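Local coordinates for DNA repair protein RAD2 (Saccharomyces cerevisiae, PDB 4Q0W) that cuts single-stranded DNA as a magnesium-dependent endonuclease, making an incision essential to excision repair of DNA damaged by UV light, bulky adducts or cross-links, at residues N51-C62 with M150-F161. Numbering follows the deposited sequence. Where two conformers were deposited one is given.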
ATOM      1  N   ASN A  51      27.156 -10.189  25.304  1.00 38.92           N
ATOM      2  CA  ASN A  51      28.217 -10.316  24.309  1.00 40.22           C
ATOM      3  C   ASN A  51      27.784 -10.914  22.960  1.00 31.51           C
ATOM      4  O   ASN A  51      28.580 -11.552  22.270  1.00 32.67           O
ATOM      5  CB  ASN A  51      29.417 -11.077  24.896  1.00 41.26           C
ATOM      6  CG  ASN A  51      30.200 -10.254  25.918  1.00 45.51           C
ATOM      7  OD1 ASN A  51      30.327  -9.032  25.795  1.00 44.25           O
ATOM      8  ND2 ASN A  51      30.737 -10.930  26.927  1.00 44.25           N
ATOM      9  N   SER A  52      26.527 -10.695  22.588  1.00 32.35           N
ATOM     10  CA  SER A  52      26.002 -11.158  21.304  1.00 29.78           C
ATOM     11  C   SER A  52      26.789 -10.576  20.133  1.00 28.16           C
ATOM     12  O   SER A  52      26.819 -11.159  19.043  1.00 28.74           O
ATOM     13  CB  SER A  52      24.530 -10.768  21.164  1.00 40.83           C
ATOM     14  OG  SER A  52      24.398  -9.360  21.054  1.00 35.62           O
ATOM     15  N   HIS A  53      27.414  -9.421  20.351  1.00 22.81           N
ATOM     16  CA  HIS A  53      28.272  -8.839  19.326  1.00 29.95           C
ATOM     17  C   HIS A  53      29.501  -9.714  19.071  1.00 29.30           C
ATOM     18  O   HIS A  53      29.993  -9.787  17.941  1.00 25.86           O
ATOM     19  CB  HIS A  53      28.703  -7.432  19.721  1.00 33.44           C
ATOM     20  CG  HIS A  53      29.528  -7.384  20.971  1.00 39.50           C
ATOM     21  ND1 HIS A  53      29.054  -7.809  22.193  1.00 37.46           N
ATOM     22  CD2 HIS A  53      30.795  -6.953  21.186  1.00 34.12           C
ATOM     23  CE1 HIS A  53      29.996  -7.647  23.108  1.00 36.64           C
ATOM     24  NE2 HIS A  53      31.063  -7.135  22.522  1.00 37.92           N
ATOM     25  N   ILE A  54      29.996 -10.369  20.119  1.00 27.92           N
ATOM     26  CA  ILE A  54      31.131 -11.276  19.971  1.00 27.03           C
ATOM     27  C   ILE A  54      30.691 -12.550  19.262  1.00 23.21           C
ATOM     28  O   ILE A  54      31.331 -12.989  18.310  1.00 22.27           O
ATOM     29  CB  ILE A  54      31.761 -11.640  21.333  1.00 31.61           C
ATOM     30  CG1 ILE A  54      32.179 -10.373  22.078  1.00 30.80           C
ATOM     31  CG2 ILE A  54      32.959 -12.590  21.149  1.00 20.86           C
ATOM     32  CD1 ILE A  54      33.349  -9.665  21.457  1.00 33.97           C
ATOM     33  N   THR A  55      29.595 -13.137  19.734  1.00 20.57           N
ATOM     34  CA  THR A  55      29.044 -14.340  19.124  0.76 25.44           C
ATOM     35  C   THR A  55      28.739 -14.086  17.644  1.00 29.10           C
ATOM     36  O   THR A  55      29.084 -14.895  16.778  1.00 23.51           O
ATOM     37  CB  THR A  55      27.750 -14.783  19.841  0.76 29.13           C
ATOM     38  OG1 THR A  55      28.041 -15.062  21.214  0.76 31.98           O
ATOM     39  CG2 THR A  55      27.165 -16.028  19.198  0.76 27.76           C
ATOM     40  N   GLY A  56      28.108 -12.946  17.366  1.00 28.46           N
ATOM     41  CA  GLY A  56      27.723 -12.577  16.013  1.00 28.01           C
ATOM     42  C   GLY A  56      28.918 -12.414  15.098  1.00 19.78           C
ATOM     43  O   GLY A  56      28.968 -13.021  14.030  1.00 22.16           O
ATOM     44  N   PHE A  57      29.880 -11.587  15.507  1.00 20.45           N
ATOM     45  CA  PHE A  57      31.086 -11.394  14.713  1.00 23.51           C
ATOM     46  C   PHE A  57      31.828 -12.706  14.489  1.00 27.15           C
ATOM     47  O   PHE A  57      32.253 -12.984  13.361  1.00 19.07           O
ATOM     48  CB  PHE A  57      32.023 -10.380  15.360  1.00 22.77           C
ATOM     49  CG  PHE A  57      31.825  -8.970  14.873  1.00 19.60           C
ATOM     50  CD1 PHE A  57      30.774  -8.197  15.351  1.00 16.77           C
ATOM     51  CD2 PHE A  57      32.704  -8.409  13.952  1.00 18.58           C
ATOM     52  CE1 PHE A  57      30.594  -6.897  14.915  1.00 22.27           C
ATOM     53  CE2 PHE A  57      32.531  -7.107  13.510  1.00 22.40           C
ATOM     54  CZ  PHE A  57      31.469  -6.350  13.994  1.00 19.09           C
ATOM     55  N   PHE A  58      31.975 -13.512  15.546  1.00 20.19           N
ATOM     56  CA  PHE A  58      32.716 -14.773  15.430  1.00 24.21           C
ATOM     57  C   PHE A  58      32.121 -15.695  14.351  1.00 18.12           C
ATOM     58  O   PHE A  58      32.845 -16.243  13.518  1.00 22.79           O
ATOM     59  CB  PHE A  58      32.794 -15.501  16.786  1.00 22.05           C
ATOM     60  CG  PHE A  58      33.625 -16.768  16.757  1.00 25.60           C
ATOM     61  CD1 PHE A  58      33.050 -17.991  16.425  1.00 27.59           C
ATOM     62  CD2 PHE A  58      34.979 -16.737  17.082  1.00 24.84           C
ATOM     63  CE1 PHE A  58      33.821 -19.165  16.401  1.00 23.49           C
ATOM     64  CE2 PHE A  58      35.751 -17.902  17.058  1.00 27.06           C
ATOM     65  CZ  PHE A  58      35.167 -19.111  16.714  1.00 21.01           C
ATOM     66  N   ARG A  59      30.806 -15.863  14.386  1.00 21.78           N
ATOM     67  CA  ARG A  59      30.104 -16.713  13.434  1.00 23.61           C
ATOM     68  C   ARG A  59      30.248 -16.235  11.979  1.00 27.84           C
ATOM     69  O   ARG A  59      30.410 -17.046  11.052  1.00 23.13           O
ATOM     70  CB  ARG A  59      28.621 -16.770  13.816  1.00 28.15           C
ATOM     71  CG  ARG A  59      27.758 -17.614  12.882  1.00 34.06           C
ATOM     72  CD  ARG A  59      26.311 -17.659  13.371  1.00 41.28           C
ATOM     73  N   ARG A  60      30.174 -14.923  11.772  1.00 22.05           N
ATOM     74  CA  ARG A  60      30.309 -14.384  10.420  1.00 22.65           C
ATOM     75  C   ARG A  60      31.743 -14.491   9.910  1.00 22.02           C
ATOM     76  O   ARG A  60      31.971 -14.805   8.742  1.00 18.34           O
ATOM     77  CB  ARG A  60      29.797 -12.936  10.355  1.00 16.26           C
ATOM     78  CG  ARG A  60      28.296 -12.844  10.557  1.00 23.89           C
ATOM     79  CD  ARG A  60      27.763 -11.458  10.221  1.00 22.57           C
ATOM     80  NE  ARG A  60      26.310 -11.410  10.288  1.00 18.76           N
ATOM     81  CZ  ARG A  60      25.592 -10.322  10.026  1.00 27.18           C
ATOM     82  NH1 ARG A  60      26.198  -9.199   9.673  1.00 22.09           N
ATOM     83  NH2 ARG A  60      24.270 -10.358  10.118  1.00 20.69           N
ATOM     84  N   ILE A  61      32.710 -14.238  10.789  1.00 18.92           N
ATOM     85  CA  ILE A  61      34.122 -14.355  10.424  1.00 17.30           C
ATOM     86  C   ILE A  61      34.426 -15.791   9.984  1.00 21.68           C
ATOM     87  O   ILE A  61      35.131 -16.021   8.994  1.00 21.36           O
ATOM     88  CB  ILE A  61      35.032 -13.977  11.610  1.00 21.02           C
ATOM     89  CG1 ILE A  61      35.030 -12.461  11.826  1.00 19.58           C
ATOM     90  CG2 ILE A  61      36.465 -14.475  11.397  1.00 18.88           C
ATOM     91  CD1 ILE A  61      35.632 -12.035  13.179  1.00 19.85           C
ATOM     92  N   CYS A  62      33.884 -16.756  10.718  1.00 19.95           N
ATOM     93  CA  CYS A  62      34.124 -18.156  10.407  1.00 24.58           C
ATOM     94  C   CYS A  62      33.523 -18.521   9.044  1.00 24.20           C
ATOM     95  O   CYS A  62      34.122 -19.278   8.290  1.00 22.71           O
ATOM     96  CB  CYS A  62      33.572 -19.050  11.519  1.00 21.14           C
ATOM     97  SG  CYS A  62      34.559 -18.958  13.057  1.00 28.34           S
ATOM     98  N   MET A 150      32.645  -2.388  23.102  1.00 33.77           N
ATOM     99  CA  MET A 150      32.131  -3.397  22.185  1.00 39.99           C
ATOM    100  C   MET A 150      32.925  -3.357  20.889  1.00 34.65           C
ATOM    101  O   MET A 150      33.300  -4.402  20.346  1.00 30.31           O
ATOM    102  CB  MET A 150      30.652  -3.173  21.909  1.00 38.08           C
ATOM    103  CG  MET A 150      29.762  -3.484  23.092  1.00 42.36           C
ATOM    104  SD  MET A 150      28.078  -2.910  22.807  1.00 40.69           S
ATOM    105  CE  MET A 150      27.237  -3.650  24.212  1.00 37.84           C
ATOM    106  N   ILE A 151      33.205  -2.140  20.425  1.00 28.84           N
ATOM    107  CA  ILE A 151      33.970  -1.921  19.203  1.00 29.61           C
ATOM    108  C   ILE A 151      35.396  -2.431  19.358  1.00 30.80           C
ATOM    109  O   ILE A 151      35.894  -3.162  18.499  1.00 29.47           O
ATOM    110  CB  ILE A 151      33.970  -0.433  18.806  1.00 29.25           C
ATOM    111  CG1 ILE A 151      32.574  -0.022  18.324  1.00 34.47           C
ATOM    112  CG2 ILE A 151      34.984  -0.160  17.709  1.00 24.56           C
ATOM    113  CD1 ILE A 151      32.393   1.485  18.144  1.00 38.50           C
ATOM    114  N   LYS A 152      36.046  -2.054  20.457  1.00 32.24           N
ATOM    115  CA  LYS A 152      37.403  -2.514  20.745  1.00 31.16           C
ATOM    116  C   LYS A 152      37.465  -4.037  20.828  1.00 24.75           C
ATOM    117  O   LYS A 152      38.439  -4.649  20.382  1.00 28.26           O
ATOM    118  CB  LYS A 152      37.926  -1.887  22.040  1.00 29.23           C
ATOM    119  CG  LYS A 152      38.405  -0.450  21.883  1.00 34.01           C
ATOM    120  N   GLU A 153      36.422  -4.637  21.395  1.00 21.65           N
ATOM    121  CA  GLU A 153      36.336  -6.086  21.550  1.00 26.98           C
ATOM    122  C   GLU A 153      36.290  -6.829  20.215  1.00 29.96           C
ATOM    123  O   GLU A 153      37.030  -7.799  20.005  1.00 21.77           O
ATOM    124  CB  GLU A 153      35.112  -6.460  22.394  1.00 23.43           C
ATOM    125  CG  GLU A 153      35.353  -6.341  23.911  1.00 35.97           C
ATOM    126  CD  GLU A 153      34.064  -6.265  24.716  1.00 42.89           C
ATOM    127  OE1 GLU A 153      34.155  -6.193  25.956  1.00 49.64           O
ATOM    128  OE2 GLU A 153      32.963  -6.267  24.110  1.00 45.10           O
ATOM    129  N   VAL A 154      35.412  -6.390  19.318  1.00 22.45           N
ATOM    130  CA  VAL A 154      35.296  -7.064  18.031  1.00 22.65           C
ATOM    131  C   VAL A 154      36.576  -6.838  17.235  1.00 23.37           C
ATOM    132  O   VAL A 154      37.016  -7.716  16.489  1.00 23.80           O
ATOM    133  CB  VAL A 154      34.020  -6.646  17.236  1.00 22.89           C
ATOM    134  CG1 VAL A 154      32.778  -6.997  18.019  1.00 22.05           C
ATOM    135  CG2 VAL A 154      34.032  -5.166  16.914  1.00 19.70           C
ATOM    136  N   GLN A 155      37.211  -5.686  17.424  1.00 18.84           N
ATOM    137  CA  GLN A 155      38.453  -5.443  16.708  1.00 21.01           C
ATOM    138  C   GLN A 155      39.598  -6.298  17.263  1.00 26.03           C
ATOM    139  O   GLN A 155      40.486  -6.707  16.520  1.00 20.61           O
ATOM    140  CB  GLN A 155      38.804  -3.956  16.695  1.00 21.62           C
ATOM    141  CG  GLN A 155      37.858  -3.145  15.804  1.00 25.37           C
ATOM    142  CD  GLN A 155      37.986  -1.645  16.018  1.00 31.35           C
ATOM    143  OE1 GLN A 155      38.702  -1.190  16.913  1.00 35.32           O
ATOM    144  NE2 GLN A 155      37.289  -0.872  15.195  1.00 24.56           N
ATOM    145  N   GLU A 156      39.571  -6.573  18.562  1.00 22.72           N
ATOM    146  CA  GLU A 156      40.560  -7.475  19.155  1.00 26.02           C
ATOM    147  C   GLU A 156      40.356  -8.878  18.581  1.00 20.20           C
ATOM    148  O   GLU A 156      41.310  -9.557  18.219  1.00 21.72           O
ATOM    149  CB  GLU A 156      40.439  -7.492  20.683  1.00 18.80           C
ATOM    150  CG  GLU A 156      41.381  -8.483  21.388  1.00 26.98           C
ATOM    151  CD  GLU A 156      42.845  -8.160  21.170  1.00 31.90           C
ATOM    152  OE1 GLU A 156      43.172  -6.975  20.950  1.00 35.72           O
ATOM    153  OE2 GLU A 156      43.676  -9.094  21.211  1.00 35.09           O
ATOM    154  N   LEU A 157      39.100  -9.299  18.491  1.00 21.29           N
ATOM    155  CA  LEU A 157      38.772 -10.581  17.888  1.00 22.65           C
ATOM    156  C   LEU A 157      39.328 -10.653  16.472  1.00 20.94           C
ATOM    157  O   LEU A 157      40.028 -11.619  16.113  1.00 17.43           O
ATOM    158  CB  LEU A 157      37.263 -10.795  17.890  1.00 15.46           C
ATOM    159  CG  LEU A 157      36.743 -12.091  17.263  1.00 21.12           C
ATOM    160  CD1 LEU A 157      37.330 -13.317  17.959  1.00 23.52           C
ATOM    161  CD2 LEU A 157      35.239 -12.127  17.315  1.00 23.15           C
ATOM    162  N   LEU A 158      39.042  -9.618  15.682  1.00 21.27           N
ATOM    163  CA  LEU A 158      39.537  -9.536  14.308  1.00 19.44           C
ATOM    164  C   LEU A 158      41.055  -9.712  14.233  1.00 18.60           C
ATOM    165  O   LEU A 158      41.561 -10.464  13.396  1.00 22.17           O
ATOM    166  CB  LEU A 158      39.120  -8.212  13.667  1.00 15.59           C
ATOM    167  CG  LEU A 158      37.673  -8.173  13.178  1.00 20.81           C
ATOM    168  CD1 LEU A 158      37.245  -6.740  12.826  1.00 15.09           C
ATOM    169  CD2 LEU A 158      37.503  -9.115  11.969  1.00 16.70           C
ATOM    170  N   SER A 159      41.788  -9.046  15.118  1.00 19.27           N
ATOM    171  CA  SER A 159      43.244  -9.117  15.027  1.00 23.73           C
ATOM    172  C   SER A 159      43.796 -10.481  15.469  1.00 19.86           C
ATOM    173  O   SER A 159      44.782 -10.961  14.908  1.00 26.59           O
ATOM    174  CB  SER A 159      43.909  -7.958  15.769  1.00 29.57           C
ATOM    175  OG  SER A 159      43.742  -8.086  17.166  1.00 35.19           O
ATOM    176  N   ARG A 160      43.145 -11.124  16.436  1.00 17.50           N
ATOM    177  CA  ARG A 160      43.532 -12.488  16.817  1.00 21.05           C
ATOM    178  C   ARG A 160      43.235 -13.501  15.701  1.00 25.55           C
ATOM    179  O   ARG A 160      43.839 -14.583  15.661  1.00 22.01           O
ATOM    180  CB  ARG A 160      42.858 -12.899  18.132  1.00 19.58           C
ATOM    181  CG  ARG A 160      43.239 -11.983  19.308  1.00 19.54           C
ATOM    182  CD  ARG A 160      42.656 -12.462  20.645  1.00 26.32           C
ATOM    183  NE  ARG A 160      42.991 -11.534  21.729  1.00 32.78           N
ATOM    184  CZ  ARG A 160      43.103 -11.862  23.016  1.00 28.08           C
ATOM    185  NH1 ARG A 160      42.925 -13.117  23.421  1.00 23.81           N
ATOM    186  NH2 ARG A 160      43.410 -10.927  23.899  1.00 33.85           N
ATOM    187  N   PHE A 161      42.313 -13.145  14.798  1.00 18.70           N
ATOM    188  CA  PHE A 161      42.051 -13.940  13.597  1.00 20.72           C
ATOM    189  C   PHE A 161      43.062 -13.592  12.507  1.00 22.16           C
ATOM    190  O   PHE A 161      43.115 -14.250  11.467  1.00 23.93           O
ATOM    191  CB  PHE A 161      40.652 -13.666  13.049  1.00 16.97           C
ATOM    192  CG  PHE A 161      39.606 -14.654  13.488  1.00 19.02           C
ATOM    193  CD1 PHE A 161      39.591 -15.948  12.976  1.00 19.34           C
ATOM    194  CD2 PHE A 161      38.611 -14.278  14.384  1.00 16.77           C
ATOM    195  CE1 PHE A 161      38.619 -16.851  13.372  1.00 18.24           C
ATOM    196  CE2 PHE A 161      37.627 -15.174  14.782  1.00 15.69           C
ATOM    197  CZ  PHE A 161      37.627 -16.461  14.270  1.00 19.59           C
TER
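Val154 sits squarely on the Phe57 ring: its CB lies 3.8 Å from the ring centroid, only 5° off the normal, with CG1 over the CD1 side and CG2 nearer CZ. The same CG1 also meets the edge of the His53 imidazole. That ring, its CG tucked between the backbone N and the carbonyl carbon (chi1 63°), reaches across to Glu153, and His53 NE2 donates to Glu153 OE2 at 2.6 Å. The carboxylate, carried out on an extended chain, is nearly coplanar with the ring, and its oxygen is met almost along the C-O direction. Met150 CG covers one imidazole face and Ile54 CG1 the other, both toward the rim; together with the hydrogen bond they restrain the ring's rotation.

Farther along, Leu157 enters as a knob among Ile54, Phe57, Phe58 and Ile61, with Leu157 CD2 4.2 Å from Ile61 CD1. Phe161 closes this end: Ile61 CG2 stands over the centre of its ring, 3.5 Å from the centroid, while the Phe58 ring, carried there with CG anti to the backbone N (chi1 -176°), meets it obliquely, planes at 49°. The Phe58 and Trp349 rings meet edge-to-face.

Phe57 also touches Phe73 and Trp33; a leucine in its place would probably leave Val154 without the flat face it rests on and open a gap between Val154 and those two side chains. Segments 52-62 and 150-160, crossing at -31° with axes 9.8 Å apart, thus join the N-domain to the I-domain, packed beside strand 70-75 in the PIN-like, Rossmann-type nuclease core of the XPG/RAD2 family.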